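Uncharacterized protein (Mycobacterium vanbaalenii PYR-1, PDB 4XU6) binds diacylglycerol in the membrane as a homotrimer, and is a bacterial homolog of the Insig sterol sensors. Local coordinates at residues D37-V42 with P46-I51; A55-L60 with A176-L181; A110-T115 with Y168-V173. One frame throughout, in Å; residues are numbered along the deposited sequence.

Contact 1: D37-V42 with P46-I51. With BOG (octyl beta-D-glucopyranoside), chain C.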
loop_
_atom_site.group_PDB
_atom_site.type_symbol
_atom_site.label_atom_id
_atom_site.label_comp_id
_atom_site.label_asym_id
_atom_site.label_seq_id
_atom_site.Cartn_x
_atom_site.Cartn_y
_atom_site.Cartn_z
ATOM N N ASP A 37 -27.023 -11.694 -20.684
ATOM C CA ASP A 37 -27.903 -12.502 -19.841
ATOM C C ASP A 37 -28.019 -13.972 -20.272
ATOM O O ASP A 37 -28.427 -14.832 -19.485
ATOM C CB ASP A 37 -29.299 -11.868 -19.793
ATOM C CG ASP A 37 -29.301 -10.486 -19.161
ATOM O OD1 ASP A 37 -28.288 -10.097 -18.539
ATOM O OD2 ASP A 37 -30.329 -9.787 -19.275
ATOM N N ALA A 38 -27.650 -14.258 -21.516
ATOM C CA ALA A 38 -27.837 -15.592 -22.086
ATOM C C ALA A 38 -26.855 -16.673 -21.622
ATOM O O ALA A 38 -27.095 -17.861 -21.830
ATOM N N VAL A 39 -25.750 -16.278 -20.995
ATOM C CA VAL A 39 -24.775 -17.258 -20.526
ATOM C C VAL A 39 -24.897 -17.495 -19.027
ATOM O O VAL A 39 -25.365 -16.616 -18.299
ATOM C CB VAL A 39 -23.323 -16.842 -20.872
ATOM C CG1 VAL A 39 -23.120 -16.848 -22.381
ATOM C CG2 VAL A 39 -23.004 -15.479 -20.288
ATOM N N PRO A 40 -24.498 -18.691 -18.567
ATOM C CA PRO A 40 -24.482 -19.002 -17.134
ATOM C C PRO A 40 -23.467 -18.120 -16.411
ATOM O O PRO A 40 -22.363 -17.959 -16.919
ATOM C CB PRO A 40 -23.992 -20.451 -17.094
ATOM C CG PRO A 40 -24.306 -21.010 -18.446
ATOM C CD PRO A 40 -24.160 -19.866 -19.393
ATOM N N PHE A 41 -23.835 -17.570 -15.258
ATOM C CA PHE A 41 -22.899 -16.794 -14.449
ATOM C C PHE A 41 -22.331 -17.633 -13.314
ATOM O O PHE A 41 -22.984 -18.562 -12.827
ATOM C CB PHE A 41 -23.581 -15.534 -13.882
ATOM C CG PHE A 41 -23.539 -14.353 -14.812
ATOM C CD1 PHE A 41 -24.133 -14.431 -16.067
ATOM C CD2 PHE A 41 -22.902 -13.166 -14.440
ATOM C CE1 PHE A 41 -24.103 -13.359 -16.940
ATOM C CE2 PHE A 41 -22.857 -12.085 -15.313
ATOM C CZ PHE A 41 -23.469 -12.180 -16.567
ATOM N N VAL A 42 -21.106 -17.313 -12.908
ATOM C CA VAL A 42 -20.501 -17.891 -11.718
ATOM C C VAL A 42 -20.265 -16.705 -10.796
ATOM O O VAL A 42 -19.494 -15.803 -11.136
ATOM C CB VAL A 42 -19.153 -18.582 -12.032
ATOM C CG1 VAL A 42 -18.503 -19.114 -10.756
ATOM C CG2 VAL A 42 -19.347 -19.722 -13.032
ATOM N N PRO A 46 -19.813 -13.843 -15.936
ATOM C CA PRO A 46 -20.083 -14.861 -16.957
ATOM C C PRO A 46 -19.079 -15.982 -16.787
ATOM O O PRO A 46 -17.906 -15.702 -16.482
ATOM C CB PRO A 46 -19.803 -14.131 -18.276
ATOM C CG PRO A 46 -19.939 -12.674 -17.968
ATOM C CD PRO A 46 -19.473 -12.539 -16.527
ATOM N N PHE A 47 -19.513 -17.227 -16.991
ATOM C CA PHE A 47 -18.662 -18.369 -16.676
ATOM C C PHE A 47 -17.327 -18.338 -17.425
ATOM O O PHE A 47 -16.341 -18.890 -16.942
ATOM C CB PHE A 47 -19.383 -19.692 -16.965
ATOM C CG PHE A 47 -19.361 -20.081 -18.408
ATOM C CD1 PHE A 47 -20.275 -19.534 -19.299
ATOM C CD2 PHE A 47 -18.404 -20.977 -18.886
ATOM C CE1 PHE A 47 -20.252 -19.881 -20.638
ATOM C CE2 PHE A 47 -18.369 -21.328 -20.224
ATOM C CZ PHE A 47 -19.290 -20.783 -21.101
ATOM N N TRP A 48 -17.304 -17.705 -18.597
ATOM C CA TRP A 48 -16.079 -17.671 -19.403
ATOM C C TRP A 48 -15.028 -16.703 -18.862
ATOM O O TRP A 48 -13.859 -16.787 -19.235
ATOM C CB TRP A 48 -16.371 -17.357 -20.880
ATOM C CG TRP A 48 -17.239 -16.151 -21.131
ATOM C CD1 TRP A 48 -18.566 -16.152 -21.490
ATOM C CD2 TRP A 48 -16.844 -14.773 -21.066
ATOM N NE1 TRP A 48 -19.012 -14.859 -21.642
ATOM C CE2 TRP A 48 -17.977 -13.995 -21.384
ATOM C CE3 TRP A 48 -15.644 -14.118 -20.758
ATOM C CZ2 TRP A 48 -17.942 -12.598 -21.406
ATOM C CZ3 TRP A 48 -15.615 -12.733 -20.783
ATOM C CH2 TRP A 48 -16.754 -11.990 -21.100
ATOM N N PHE A 49 -15.444 -15.775 -18.005
ATOM C CA PHE A 49 -14.501 -14.803 -17.450
ATOM C C PHE A 49 -13.378 -15.446 -16.616
ATOM O O PHE A 49 -12.187 -15.251 -16.922
ATOM C CB PHE A 49 -15.222 -13.674 -16.682
ATOM C CG PHE A 49 -14.272 -12.705 -16.034
ATOM C CD1 PHE A 49 -13.630 -11.740 -16.799
ATOM C CD2 PHE A 49 -13.984 -12.786 -14.676
ATOM C CE1 PHE A 49 -12.722 -10.854 -16.224
ATOM C CE2 PHE A 49 -13.077 -11.905 -14.091
ATOM C CZ PHE A 49 -12.452 -10.931 -14.867
ATOM N N PRO A 50 -13.733 -16.242 -15.580
ATOM C CA PRO A 50 -12.639 -16.871 -14.835
ATOM C C PRO A 50 -11.852 -17.864 -15.691
ATOM O O PRO A 50 -10.684 -18.120 -15.400
ATOM C CB PRO A 50 -13.354 -17.606 -13.690
ATOM C CG PRO A 50 -14.773 -17.812 -14.186
ATOM C CD PRO A 50 -15.056 -16.582 -15.006
ATOM N N ILE A 51 -12.470 -18.416 -16.732
ATOM C CA ILE A 51 -11.733 -19.305 -17.628
ATOM C C ILE A 51 -10.702 -18.513 -18.436
ATOM O O ILE A 51 -9.562 -18.954 -18.583
ATOM C CB ILE A 51 -12.664 -20.090 -18.585
ATOM C CG1 ILE A 51 -13.651 -20.947 -17.788
ATOM C CG2 ILE A 51 -11.846 -20.971 -19.528
ATOM C CD1 ILE A 51 -14.690 -21.663 -18.663
HETATM C C1 BOG C . -20.686 -16.686 -25.634
HETATM O O1 BOG C . -20.221 -17.910 -25.070
HETATM C C2 BOG C . -22.137 -16.838 -26.081
HETATM O O2 BOG C . -22.243 -17.909 -27.026
HETATM C C3 BOG C . -22.594 -15.529 -26.701
HETATM O O3 BOG C . -23.942 -15.638 -27.164
HETATM C C4 BOG C . -22.485 -14.442 -25.645
HETATM O O4 BOG C . -22.877 -13.183 -26.205
HETATM C C5 BOG C . -21.043 -14.350 -25.149
HETATM O O5 BOG C . -20.551 -15.618 -24.688
HETATM C C6 BOG C . -20.917 -13.311 -24.035
HETATM O O6 BOG C . -21.362 -13.865 -22.795
HETATM C "C1'" BOG C . -18.811 -18.042 -25.198
HETATM C "C2'" BOG C . -18.385 -19.311 -24.473
HETATM C "C3'" BOG C . -17.011 -19.752 -24.954
HETATM C "C4'" BOG C . -16.469 -20.892 -24.099
HETATM C "C5'" BOG C . -14.988 -20.668 -23.824
HETATM C "C6'" BOG C . -14.791 -19.262 -23.269
HETATM C "C7'" BOG C . -13.329 -18.832 -23.226
HETATM C "C8'" BOG C . -12.417 -20.001 -22.925
#

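Contact 2: A55-L60 with A176-L181. With BOG (octyl beta-D-glucopyranoside), chain B.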
loop_
_atom_site.group_PDB
_atom_site.type_symbol
_atom_site.label_atom_id
_atom_site.label_comp_id
_atom_site.label_asym_id
_atom_site.label_seq_id
_atom_site.Cartn_x
_atom_site.Cartn_y
_atom_site.Cartn_z
ATOM N N ALA A 55 -6.791 -19.044 -17.774
ATOM C CA ALA A 55 -5.986 -19.504 -18.908
ATOM C C ALA A 55 -4.806 -18.561 -19.165
ATOM O O ALA A 55 -3.694 -19.000 -19.491
ATOM C CB ALA A 55 -6.856 -19.625 -20.149
ATOM N N ALA A 56 -5.056 -17.266 -19.025
ATOM C CA ALA A 56 -4.000 -16.270 -19.160
ATOM C C ALA A 56 -2.918 -16.434 -18.097
ATOM O O ALA A 56 -1.739 -16.241 -18.380
ATOM C CB ALA A 56 -4.584 -14.873 -19.110
ATOM N N THR A 57 -3.321 -16.775 -16.870
ATOM C CA THR A 57 -2.373 -16.993 -15.777
ATOM C C THR A 57 -1.418 -18.152 -16.090
ATOM O O THR A 57 -0.186 -18.039 -15.960
ATOM C CB THR A 57 -3.110 -17.298 -14.454
ATOM O OG1 THR A 57 -4.051 -16.248 -14.172
ATOM C CG2 THR A 57 -2.100 -17.429 -13.305
ATOM N N ALA A 58 -1.987 -19.276 -16.510
ATOM C CA ALA A 58 -1.161 -20.437 -16.831
ATOM C C ALA A 58 -0.297 -20.150 -18.059
ATOM O O ALA A 58 0.848 -20.594 -18.131
ATOM C CB ALA A 58 -2.031 -21.675 -17.054
ATOM N N SER A 59 -0.848 -19.417 -19.021
ATOM C CA SER A 59 -0.139 -19.117 -20.266
ATOM C C SER A 59 1.067 -18.198 -20.062
ATOM O O SER A 59 2.114 -18.391 -20.680
ATOM C CB SER A 59 -1.093 -18.499 -21.293
ATOM O OG SER A 59 -2.067 -19.443 -21.709
ATOM N N LEU A 60 0.901 -17.183 -19.220
ATOM C CA LEU A 60 1.971 -16.229 -18.941
ATOM C C LEU A 60 3.061 -16.887 -18.106
ATOM O O LEU A 60 4.255 -16.599 -18.268
ATOM C CB LEU A 60 1.404 -14.986 -18.230
ATOM C CG LEU A 60 0.547 -14.073 -19.111
ATOM C CD1 LEU A 60 -0.367 -13.150 -18.281
ATOM C CD2 LEU A 60 1.425 -13.243 -20.032
ATOM N N ALA A 176 4.338 -14.659 -14.279
ATOM C CA ALA A 176 5.675 -15.089 -14.681
ATOM C C ALA A 176 6.405 -15.662 -13.478
ATOM O O ALA A 176 7.059 -16.697 -13.569
ATOM C CB ALA A 176 6.458 -13.907 -15.264
ATOM N N LEU A 177 6.298 -14.973 -12.343
ATOM C CA LEU A 177 6.930 -15.432 -11.113
ATOM C C LEU A 177 6.348 -16.774 -10.671
ATOM O O LEU A 177 7.076 -17.639 -10.161
ATOM C CB LEU A 177 6.754 -14.384 -10.008
ATOM C CG LEU A 177 7.246 -14.707 -8.599
ATOM C CD1 LEU A 177 8.722 -14.493 -8.536
ATOM C CD2 LEU A 177 6.549 -13.805 -7.595
ATOM N N LEU A 178 5.042 -16.952 -10.865
ATOM C CA LEU A 178 4.406 -18.223 -10.518
ATOM C C LEU A 178 4.950 -19.372 -11.377
ATOM O O LEU A 178 5.102 -20.486 -10.891
ATOM C CB LEU A 178 2.888 -18.136 -10.668
ATOM C CG LEU A 178 2.190 -17.270 -9.620
ATOM C CD1 LEU A 178 0.717 -17.065 -9.964
ATOM C CD2 LEU A 178 2.342 -17.929 -8.261
ATOM N N GLY A 179 5.218 -19.103 -12.648
ATOM C CA GLY A 179 5.840 -20.101 -13.514
ATOM C C GLY A 179 7.230 -20.489 -13.036
ATOM O O GLY A 179 7.577 -21.674 -13.011
ATOM N N GLU A 180 8.029 -19.497 -12.649
ATOM C CA GLU A 180 9.353 -19.767 -12.102
ATOM C C GLU A 180 9.246 -20.602 -10.832
ATOM O O GLU A 180 10.026 -21.540 -10.624
ATOM C CB GLU A 180 10.103 -18.463 -11.805
ATOM C CG GLU A 180 10.411 -17.629 -13.032
ATOM C CD GLU A 180 10.964 -16.264 -12.685
ATOM O OE1 GLU A 180 10.187 -15.399 -12.233
ATOM O OE2 GLU A 180 12.177 -16.045 -12.890
ATOM N N LEU A 181 8.283 -20.264 -9.980
ATOM C CA LEU A 181 8.092 -21.013 -8.742
ATOM C C LEU A 181 7.682 -22.462 -8.995
ATOM O O LEU A 181 8.140 -23.366 -8.301
ATOM C CB LEU A 181 7.041 -20.351 -7.845
ATOM C CG LEU A 181 6.763 -21.108 -6.540
ATOM C CD1 LEU A 181 8.032 -21.259 -5.722
ATOM C CD2 LEU A 181 5.688 -20.415 -5.727
HETATM C C1 BOG B . 3.690 -30.877 -8.482
HETATM O O1 BOG B . 3.207 -29.609 -8.916
HETATM C C2 BOG B . 5.121 -31.099 -8.996
HETATM O O2 BOG B . 5.127 -31.039 -10.429
HETATM C C3 BOG B . 5.652 -32.442 -8.531
HETATM O O3 BOG B . 7.035 -32.560 -8.887
HETATM C C4 BOG B . 5.520 -32.542 -7.017
HETATM O O4 BOG B . 5.892 -33.863 -6.607
HETATM C C5 BOG B . 4.095 -32.217 -6.557
HETATM O O5 BOG B . 3.679 -30.942 -7.056
HETATM C C6 BOG B . 3.976 -32.227 -5.033
HETATM O O6 BOG B . 4.813 -31.218 -4.455
HETATM C "C1'" BOG B . 1.964 -29.210 -8.314
HETATM C "C2'" BOG B . 1.811 -27.706 -8.543
HETATM C "C3'" BOG B . 1.356 -26.941 -7.316
HETATM C "C4'" BOG B . 2.333 -25.818 -6.990
HETATM C "C5'" BOG B . 2.101 -24.551 -7.801
HETATM C "C6'" BOG B . 2.017 -23.357 -6.847
HETATM C "C7'" BOG B . 2.105 -22.020 -7.578
HETATM C "C8'" BOG B . 3.463 -21.855 -8.230
#

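Contact 3: A110-T115 with Y168-V173. With TDA (N-tridecanoic acid), chain E; TDA (N-tridecanoic acid), chain F.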
loop_
_atom_site.group_PDB
_atom_site.type_symbol
_atom_site.label_atom_id
_atom_site.label_comp_id
_atom_site.label_asym_id
_atom_site.label_seq_id
_atom_site.Cartn_x
_atom_site.Cartn_y
_atom_site.Cartn_z
ATOM N N ALA A 110 1.733 3.053 -9.752
ATOM C CA ALA A 110 2.702 3.008 -8.654
ATOM C C ALA A 110 2.713 1.625 -8.014
ATOM O O ALA A 110 3.765 1.082 -7.720
ATOM C CB ALA A 110 2.392 4.086 -7.603
ATOM N N ALA A 111 1.531 1.061 -7.792
ATOM C CA ALA A 111 1.432 -0.270 -7.200
ATOM C C ALA A 111 2.094 -1.301 -8.104
ATOM O O ALA A 111 2.801 -2.190 -7.631
ATOM C CB ALA A 111 -0.034 -0.635 -6.950
ATOM N N ALA A 112 1.879 -1.170 -9.409
ATOM C CA ALA A 112 2.471 -2.093 -10.372
ATOM C C ALA A 112 3.996 -1.965 -10.437
ATOM O O ALA A 112 4.707 -2.965 -10.535
ATOM C CB ALA A 112 1.860 -1.872 -11.762
ATOM N N ALA A 113 4.496 -0.733 -10.398
ATOM C CA ALA A 113 5.941 -0.508 -10.416
ATOM C C ALA A 113 6.594 -1.092 -9.169
ATOM O O ALA A 113 7.661 -1.710 -9.245
ATOM C CB ALA A 113 6.257 0.981 -10.531
ATOM N N ILE A 114 5.963 -0.888 -8.015
ATOM C CA ILE A 114 6.522 -1.411 -6.771
ATOM C C ILE A 114 6.521 -2.941 -6.779
ATOM O O ILE A 114 7.504 -3.576 -6.382
ATOM C CB ILE A 114 5.786 -0.857 -5.543
ATOM C CG1 ILE A 114 6.152 0.623 -5.339
ATOM C CG2 ILE A 114 6.139 -1.659 -4.286
ATOM C CD1 ILE A 114 5.183 1.391 -4.444
ATOM N N THR A 115 5.424 -3.527 -7.250
ATOM C CA THR A 115 5.331 -4.986 -7.386
ATOM C C THR A 115 6.481 -5.532 -8.232
ATOM O O THR A 115 7.156 -6.485 -7.839
ATOM C CB THR A 115 3.967 -5.396 -8.005
ATOM O OG1 THR A 115 2.919 -4.890 -7.182
ATOM C CG2 THR A 115 3.832 -6.921 -8.091
ATOM N N TYR A 168 -2.981 -5.102 -15.560
ATOM C CA TYR A 168 -2.571 -6.289 -16.313
ATOM C C TYR A 168 -1.056 -6.470 -16.269
ATOM O O TYR A 168 -0.563 -7.593 -16.180
ATOM C CB TYR A 168 -3.058 -6.214 -17.768
ATOM C CG TYR A 168 -4.492 -6.685 -17.978
ATOM C CD1 TYR A 168 -4.815 -8.038 -17.879
ATOM C CD2 TYR A 168 -5.513 -5.785 -18.284
ATOM C CE1 TYR A 168 -6.123 -8.486 -18.072
ATOM C CE2 TYR A 168 -6.843 -6.227 -18.485
ATOM C CZ TYR A 168 -7.125 -7.590 -18.371
ATOM O OH TYR A 168 -8.414 -8.066 -18.559
ATOM N N PHE A 169 -0.313 -5.367 -16.322
ATOM C CA PHE A 169 1.147 -5.469 -16.250
ATOM C C PHE A 169 1.587 -6.189 -14.969
ATOM O O PHE A 169 2.385 -7.118 -15.014
ATOM C CB PHE A 169 1.806 -4.087 -16.333
ATOM C CG PHE A 169 3.306 -4.129 -16.135
ATOM C CD1 PHE A 169 4.153 -4.416 -17.204
ATOM C CD2 PHE A 169 3.858 -3.926 -14.873
ATOM C CE1 PHE A 169 5.541 -4.475 -17.015
ATOM C CE2 PHE A 169 5.236 -3.975 -14.676
ATOM C CZ PHE A 169 6.079 -4.257 -15.749
ATOM N N ALA A 170 1.053 -5.758 -13.828
ATOM C CA ALA A 170 1.369 -6.387 -12.547
ATOM C C ALA A 170 0.953 -7.855 -12.541
ATOM O O ALA A 170 1.672 -8.699 -12.035
ATOM C CB ALA A 170 0.698 -5.627 -11.384
ATOM N N PHE A 171 -0.219 -8.147 -13.095
ATOM C CA PHE A 171 -0.674 -9.525 -13.273
ATOM C C PHE A 171 0.368 -10.368 -14.044
ATOM O O PHE A 171 0.762 -11.449 -13.592
ATOM C CB PHE A 171 -2.054 -9.511 -13.966
ATOM C CG PHE A 171 -2.505 -10.855 -14.506
ATOM C CD1 PHE A 171 -2.468 -12.003 -13.719
ATOM C CD2 PHE A 171 -2.992 -10.948 -15.803
ATOM C CE1 PHE A 171 -2.895 -13.239 -14.231
ATOM C CE2 PHE A 171 -3.428 -12.169 -16.327
ATOM C CZ PHE A 171 -3.392 -13.308 -15.543
ATOM N N GLY A 172 0.825 -9.872 -15.189
ATOM C CA GLY A 172 1.834 -10.590 -15.961
ATOM C C GLY A 172 3.142 -10.832 -15.210
ATOM O O GLY A 172 3.723 -11.923 -15.274
ATOM N N VAL A 173 3.625 -9.813 -14.502
ATOM C CA VAL A 173 4.827 -9.974 -13.685
ATOM C C VAL A 173 4.672 -11.108 -12.663
ATOM O O VAL A 173 5.573 -11.939 -12.476
ATOM C CB VAL A 173 5.168 -8.664 -12.942
ATOM C CG1 VAL A 173 6.281 -8.897 -11.917
ATOM C CG2 VAL A 173 5.561 -7.579 -13.933
HETATM O O21 TDA E . -11.182 -5.333 -15.107
HETATM O O22 TDA E . -12.531 -6.653 -16.469
HETATM C C21 TDA E . -11.478 -6.564 -15.836
HETATM C C22 TDA E . -10.547 -7.740 -15.763
HETATM C C23 TDA E . -9.174 -7.337 -15.218
HETATM C C24 TDA E . -8.288 -8.562 -14.990
HETATM C C25 TDA E . -6.879 -8.156 -14.553
HETATM C C26 TDA E . -5.982 -9.364 -14.295
HETATM C C27 TDA E . -6.483 -10.077 -13.048
HETATM C C28 TDA E . -5.632 -11.274 -12.692
HETATM C C29 TDA E . -6.279 -12.026 -11.540
HETATM C C30 TDA E . -5.378 -13.188 -11.166
HETATM C C31 TDA E . -4.078 -12.666 -10.573
HETATM C C32 TDA E . -3.238 -13.808 -10.016
HETATM C C33 TDA E . -1.766 -13.424 -9.957
HETATM C C21 TDA F . -13.007 -9.481 -19.842
HETATM C C22 TDA F . -11.907 -10.165 -20.622
HETATM C C23 TDA F . -10.697 -10.461 -19.749
HETATM C C24 TDA F . -9.566 -11.030 -20.602
HETATM C C25 TDA F . -8.309 -11.291 -19.783
HETATM C C26 TDA F . -7.083 -11.460 -20.679
HETATM C C27 TDA F . -7.340 -12.504 -21.759
HETATM C C28 TDA F . -6.201 -12.541 -22.767
HETATM C C29 TDA F . -5.655 -13.957 -22.877
HETATM C C30 TDA F . -6.742 -14.917 -23.348
HETATM C C31 TDA F . -6.352 -16.351 -23.009
HETATM C C32 TDA F . -4.915 -16.638 -23.431
HETATM C C33 TDA F . -4.646 -18.137 -23.481
#

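Contact 1: D37-V42 with P46-I51
Val39 turns its side chain toward Pro46 and Trp48, its CG2 resting 4.0 Å from Pro46 CB. The same methyl also meets the sugar of the octyl glucoside, with CG1 beside it: O6 of the detergent lies 3.4 Å from Val39 CG2 and accepts a hydrogen bond from Trp48 NE1 at 2.8 Å. The bond is nearly straight, at 162°, and O6 sits in the plane of the indole at its edge, where the N-H points. Pro46 CB covers one face of that indole, toward its rim.

Pro40 supplies the polar link between the segments, its carbonyl O accepting from Phe47 N at 2.9 Å. The same oxygen lies in the plane of the Phe47 ring, at its edge. Phe47 is turned this way because CG stands between the backbone N and the carbonyl carbon (chi1 81°), which runs the ring alongside the Pro40 ring.

Phe41 and Pro46 point the same way. The pyrrolidine covers one face of the aromatic ring, with an off-centre CH-pi contact from Pro46 CG, 4.3 Å from the ring centroid, and with Pro46 CD 3.6 Å from Phe41 CE2. Val42 finishes the walk, laying CG2 across Phe47 CB.

The pattern is that of a short antiparallel beta hairpin, with Phe41 and Pro46 as a non-hydrogen-bonded pair, a position where the residue's N-H would not be needed for a bond to the partner strand, so a proline is tolerated; the returning strand leads directly into the transmembrane helix 48-64.

Contact 2: A55-L60 with A176-L181
The carbonyl oxygen of Ala55 is gripped twice by Ser59. The backbone N reaches it as the ordinary helical bond, and OG adds a second at 2.8 Å from Ala55 O, the two donors arriving from opposite faces of the carbonyl plane. With chi1 at -67°, the hydroxyl folds back along its own helix, so a polar side chain is satisfied inside a membrane protein; a bound tridecanoic acid touches the same serine. Thr57 uses the same device two residues earlier, bonding through OG1 to Val53 O, and its methyl is thereby left for apolar packing.

That methyl makes one of two loose meetings between the helices, Thr57 CG2 standing 4.4 Å from Leu178 CD1. In the other, Leu60 O lies 4.1 Å from Ala176 CA, a backbone-to-backbone approach that a small residue such as alanine permits. The closest CA atoms, those of Leu60 and Ala176, are 5.8 Å apart, and only 101 Å² of surface is buried in all. Beyond Ala176, Gly179 keeps the facing side of its helix slim. The Leu60 side chain carries its branched end away from this interface, to Phe171 and Ala175 further back on helix 164-184.

The detergent tail closes on the second segment alone, its C8' 3.6 Å from Leu181 CD2, while Glu180, on a turn flanked by Leu177 and Leu181, sends its carboxylate to a salt bridge with Arg71. Helices 48-64 and 164-184 thus touch lightly here, as two members of the transmembrane bundle: Leu178 also packs on Leu11 and Leu14 of helix 5-29 and on Ala79 of helix 76-96, and Leu181 joins it on Ala79.

Contact 3: A110-T115 with Y168-V173
A single methyl group, Ala112 CB, makes both of the close touches between these helices, and in doing so lets the backbones come unusually near: the CA atoms of Ala112 and Ala170 are only 4.9 Å apart. The two methyls lie side by side between the helices, Ala112 CB 3.9 Å from Ala170 CB; with nothing bulkier than a methyl on either side, the two backbones can draw together. Phe169 closes the flank. Its CG is anti to the backbone N (chi1 175°), and the ring turns an edge to Ala112, CD2 being 4.2 Å from Ala112 CB, while Val173 CG2 lies over one face.

Such alanine-to-alanine packing is a common way of bringing transmembrane helices close, and here it joins helices 101-119 and 164-184 of the six-helix Insig fold. Thr115 hides its polar end within its own helix, OG1 bonding to Ala111 O at 2.7 Å; Thr115 N reaches that oxygen from the opposite face of the carbonyl plane. On the far side of helix 101-119, small residues again suit a close trimer interface: Ala113 packs on Ala84 of a neighbouring subunit, and the larger Ile114 rests on Gly81 of that subunit.

Helix 164-184 has its own second side, facing a lipid pocket. Tyr168 and Phe171 each lay one ring face against the same tridecanoic acid: C25 of the chain lies over the tyrosine ring, and C28 approaches Phe171 CD1 to 3.4 Å. The phenol is steered by Glu139, whose OE2 is hydrogen-bonded to Tyr168 OH beside the hydrocarbon chains of both bound acids.

In the fold
Contact 1 comes first along the chain, where a hairpin feeds helix 48-64; contact 2 uses the same helix further on, with centres about 23 Å apart. Contact 3 is nested inside the long loop that contact 2 closes, and both draw on helix 164-184, their centres about 14 Å apart. They meet directly at Phe171, which packs on Ala56, Thr57 and Leu60. Contacts 1 and 3 lie on opposite sides of the chain's centre, about 26 Å between centres. Phe49, Ser59, Tyr168 and Phe171, spread over the three, line the fatty-acid sites, so helices 48-64 and 164-184 both belong to the bundle and contribute to lipid-site walls, while helix 101-119 carries contact 3 to the trimer interface.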